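Putative Glycerophosphoryl diester phosphodiesterase (PDB 3L12) is a putative member of the glycerophosphoryl diester phosphodiesterase family with a TIM-barrel fold, and carries a magnesium ion in the model. Local coordinates at residues 16-21 and 303-308. Residues are numbered along the deposited sequence; the frame is centred on the assembly and turned at random.
Sequences SVVRVI and RILIDM
L305 reaches from the last turn of helix 298-307 to strand 19-23 and the residue just before it, V18, laying CD2 against V18 and turning CD1 toward V20. Its CB points toward these two valines and its CG lies anti to the carbonyl carbon (chi1 -62°), which carries both methyls to the strand side of the helix. There the fork divides its partners. CD2 settles against V18, 3.8 Å from V18 CB and 4.1 Å from V18 CG2, the two side chains crossing at about a right angle. CD1 meets V20 CG2 at 3.4 Å, tighter than usual for two carbons, as the side chains slide past each other in opposite directions. The same CD1 also lies 3.5 Å from V18 O, so one leucine methyl touches both a valine branch and a backbone carbonyl. V18 and V20 present the same side of the chain to the helix. Around the contact, V18 also packs on I293 and L310, and V20 on T295 and W312; two residues earlier in the helix, R303 NH2 hydrogen-bonds G112 O of the second subunit. Strand 19-23 pairs in parallel with the last strand, 292-295, where the TIM barrel closes, and helix 298-307, which follows that last strand, packs against strand 19-23 there. Being wholly apolar between side chains, the contact relies on close fit and buried surface rather than on directed bonds.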
ATOM      1  N   SER A  16      14.111 -12.488 -19.199  1.00  7.18           N
ATOM      2  CA  SER A  16      12.813 -11.814 -19.112  1.00  9.10           C
ATOM      3  C   SER A  16      12.416 -11.353 -17.732  1.00  8.45           C
ATOM      4  O   SER A  16      11.359 -10.747 -17.595  1.00  7.83           O
ATOM      5  CB  SER A  16      11.747 -12.786 -19.557  1.00  8.47           C
ATOM      6  OG  SER A  16      11.997 -13.285 -20.859  1.00 10.95           O
ATOM      7  N   VAL A  17      13.247 -11.649 -16.732  1.00  7.27           N
ATOM      8  CA  VAL A  17      12.854 -11.447 -15.336  1.00  7.85           C
ATOM      9  C   VAL A  17      13.914 -10.800 -14.450  1.00  7.89           C
ATOM     10  O   VAL A  17      15.097 -11.190 -14.482  1.00  8.74           O
ATOM     11  CB  VAL A  17      12.549 -12.816 -14.692  1.00 11.82           C
ATOM     12  CG1 VAL A  17      12.372 -12.723 -13.160  1.00 12.64           C
ATOM     13  CG2 VAL A  17      11.296 -13.422 -15.301  1.00 15.73           C
ATOM     14  N   VAL A  18      13.489  -9.765 -13.725  1.00  6.71           N
ATOM     15  CA  VAL A  18      14.216  -9.167 -12.653  1.00  7.26           C
ATOM     16  C   VAL A  18      13.316  -9.339 -11.416  1.00  7.91           C
ATOM     17  O   VAL A  18      12.169  -8.894 -11.383  1.00  7.05           O
ATOM     18  CB  VAL A  18      14.568  -7.683 -12.876  1.00  8.38           C
ATOM     19  CG1 VAL A  18      15.315  -7.135 -11.620  1.00  8.51           C
ATOM     20  CG2 VAL A  18      15.375  -7.545 -14.122  1.00  8.66           C
ATOM     21  N   ARG A  19      13.859  -9.976 -10.390  1.00  7.13           N
ATOM     22  CA  ARG A  19      13.080 -10.215  -9.174  1.00  7.25           C
ATOM     23  C   ARG A  19      12.891  -8.914  -8.396  1.00  6.43           C
ATOM     24  O   ARG A  19      13.756  -7.999  -8.473  1.00  7.68           O
ATOM     25  CB  ARG A  19      13.745 -11.263  -8.265  1.00  7.13           C
ATOM     26  CG  ARG A  19      14.018 -12.600  -8.921  1.00  7.90           C
ATOM     27  CD  ARG A  19      12.772 -13.272  -9.438  1.00  8.66           C
ATOM     28  NE  ARG A  19      13.190 -14.502 -10.122  1.00 10.36           N
ATOM     29  CZ  ARG A  19      12.361 -15.397 -10.625  1.00 12.79           C
ATOM     30  NH1 ARG A  19      11.064 -15.231 -10.544  1.00 13.45           N
ATOM     31  NH2 ARG A  19      12.844 -16.485 -11.210  1.00 13.95           N
ATOM     32  N   VAL A  20      11.763  -8.849  -7.689  1.00  7.10           N
ATOM     33  CA  VAL A  20      11.393  -7.673  -6.858  1.00  7.24           C
ATOM     34  C   VAL A  20      11.315  -8.147  -5.409  1.00  7.05           C
ATOM     35  O   VAL A  20      10.525  -9.011  -5.063  1.00  7.12           O
ATOM     36  CB  VAL A  20      10.112  -6.987  -7.296  1.00  7.96           C
ATOM     37  CG1 VAL A  20       9.768  -5.778  -6.377  1.00  8.02           C
ATOM     38  CG2 VAL A  20      10.236  -6.480  -8.779  1.00  9.52           C
ATOM     39  N   ILE A  21      12.206  -7.591  -4.583  1.00  7.99           N
ATOM     40  CA  ILE A  21      12.278  -7.935  -3.171  1.00  6.85           C
ATOM     41  C   ILE A  21      11.796  -6.729  -2.367  1.00  5.00           C
ATOM     42  O   ILE A  21      12.340  -5.650  -2.471  1.00  8.85           O
ATOM     43  CB  ILE A  21      13.642  -8.416  -2.734  1.00  7.71           C
ATOM     44  CG1 ILE A  21      14.155  -9.605  -3.584  1.00 10.05           C
ATOM     45  CG2 ILE A  21      13.626  -8.836  -1.205  1.00  8.51           C
ATOM     46  CD1 ILE A  21      15.008  -9.202  -4.780  1.00 10.18           C
ATOM     47  N   ARG A 303       6.127  -1.355 -12.002  1.00  6.24           N
ATOM     48  CA  ARG A 303       5.733  -0.565 -13.175  1.00  4.81           C
ATOM     49  C   ARG A 303       6.882  -0.255 -14.142  1.00  6.40           C
ATOM     50  O   ARG A 303       6.704  -0.284 -15.364  1.00  5.33           O
ATOM     51  CB  ARG A 303       4.997   0.679 -12.710  1.00  6.71           C
ATOM     52  CG  ARG A 303       3.607   0.352 -12.227  1.00  8.57           C
ATOM     53  CD  ARG A 303       2.580   0.087 -13.395  1.00  6.64           C
ATOM     54  NE  ARG A 303       2.499   1.316 -14.179  1.00  6.69           N
ATOM     55  CZ  ARG A 303       1.789   2.379 -13.843  1.00  7.15           C
ATOM     56  NH1 ARG A 303       0.843   2.310 -12.898  1.00  6.80           N
ATOM     57  NH2 ARG A 303       1.987   3.505 -14.499  1.00  6.78           N
ATOM     58  N   ILE A 304       8.045  -0.041 -13.590  1.00  4.95           N
ATOM     59  CA  ILE A 304       9.250   0.197 -14.415  1.00  5.60           C
ATOM     60  C   ILE A 304       9.638  -1.094 -15.130  1.00  6.24           C
ATOM     61  O   ILE A 304       9.876  -1.073 -16.321  1.00  5.07           O
ATOM     62  CB  ILE A 304      10.410   0.788 -13.608  1.00  6.87           C
ATOM     63  CG1 ILE A 304      10.122   2.268 -13.288  1.00  7.14           C
ATOM     64  CG2 ILE A 304      11.708   0.629 -14.355  1.00  6.74           C
ATOM     65  CD1 ILE A 304      10.949   2.799 -12.187  1.00  8.20           C
ATOM     66  N   LEU A 305       9.563  -2.236 -14.437  1.00  5.26           N
ATOM     67  CA  LEU A 305       9.861  -3.518 -15.109  1.00  5.89           C
ATOM     68  C   LEU A 305       8.867  -3.799 -16.231  1.00  5.82           C
ATOM     69  O   LEU A 305       9.258  -4.128 -17.347  1.00  4.70           O
ATOM     70  CB  LEU A 305       9.971  -4.681 -14.127  1.00  5.47           C
ATOM     71  CG  LEU A 305      11.095  -4.588 -13.087  1.00  5.12           C
ATOM     72  CD1 LEU A 305      11.007  -5.707 -12.048  1.00  6.99           C
ATOM     73  CD2 LEU A 305      12.482  -4.596 -13.761  1.00  5.74           C
ATOM     74  N   ILE A 306       7.582  -3.581 -15.971  1.00  4.44           N
ATOM     75  CA  ILE A 306       6.587  -3.751 -17.025  1.00  5.93           C
ATOM     76  C   ILE A 306       6.841  -2.801 -18.214  1.00  5.76           C
ATOM     77  O   ILE A 306       6.731  -3.190 -19.356  1.00  5.22           O
ATOM     78  CB  ILE A 306       5.134  -3.511 -16.480  1.00  5.51           C
ATOM     79  CG1 ILE A 306       4.692  -4.597 -15.490  1.00  7.34           C
ATOM     80  CG2 ILE A 306       4.127  -3.345 -17.621  1.00  5.06           C
ATOM     81  CD1 ILE A 306       4.722  -6.008 -16.012  1.00  6.43           C
ATOM     82  N   ASP A 307       7.188  -1.551 -17.930  1.00  6.04           N
ATOM     83  CA  ASP A 307       7.501  -0.595 -18.971  1.00  6.43           C
ATOM     84  C   ASP A 307       8.705  -1.061 -19.850  1.00  6.53           C
ATOM     85  O   ASP A 307       8.779  -0.776 -21.063  1.00  7.06           O
ATOM     86  CB  ASP A 307       7.842   0.756 -18.366  1.00  9.33           C
ATOM     87  CG  ASP A 307       8.101   1.786 -19.453  1.00 11.63           C
ATOM     88  OD1 ASP A 307       7.101   2.234 -20.072  1.00 10.02           O
ATOM     89  OD2 ASP A 307       9.308   2.045 -19.761  1.00 14.51           O
HETATM   90  N   MSE A 308       9.607  -1.798 -19.226  1.00  4.55           N
HETATM   91  CA  MSE A 308      10.781  -2.401 -19.893  1.00  3.60           C
HETATM   92  C   MSE A 308      10.511  -3.763 -20.493  1.00  4.87           C
HETATM   93  O   MSE A 308      11.420  -4.408 -21.020  1.00  6.40           O
HETATM   94  CB  MSE A 308      11.981  -2.534 -18.880  1.00  5.75           C
HETATM   95  CG  MSE A 308      12.384  -1.195 -18.368  1.00  6.80           C
HETATM   96 SE   MSE A 308      13.756  -1.267 -17.021  0.75  4.31          SE
HETATM   97  CE  MSE A 308      15.292  -1.798 -18.070  1.00  9.82           C
TER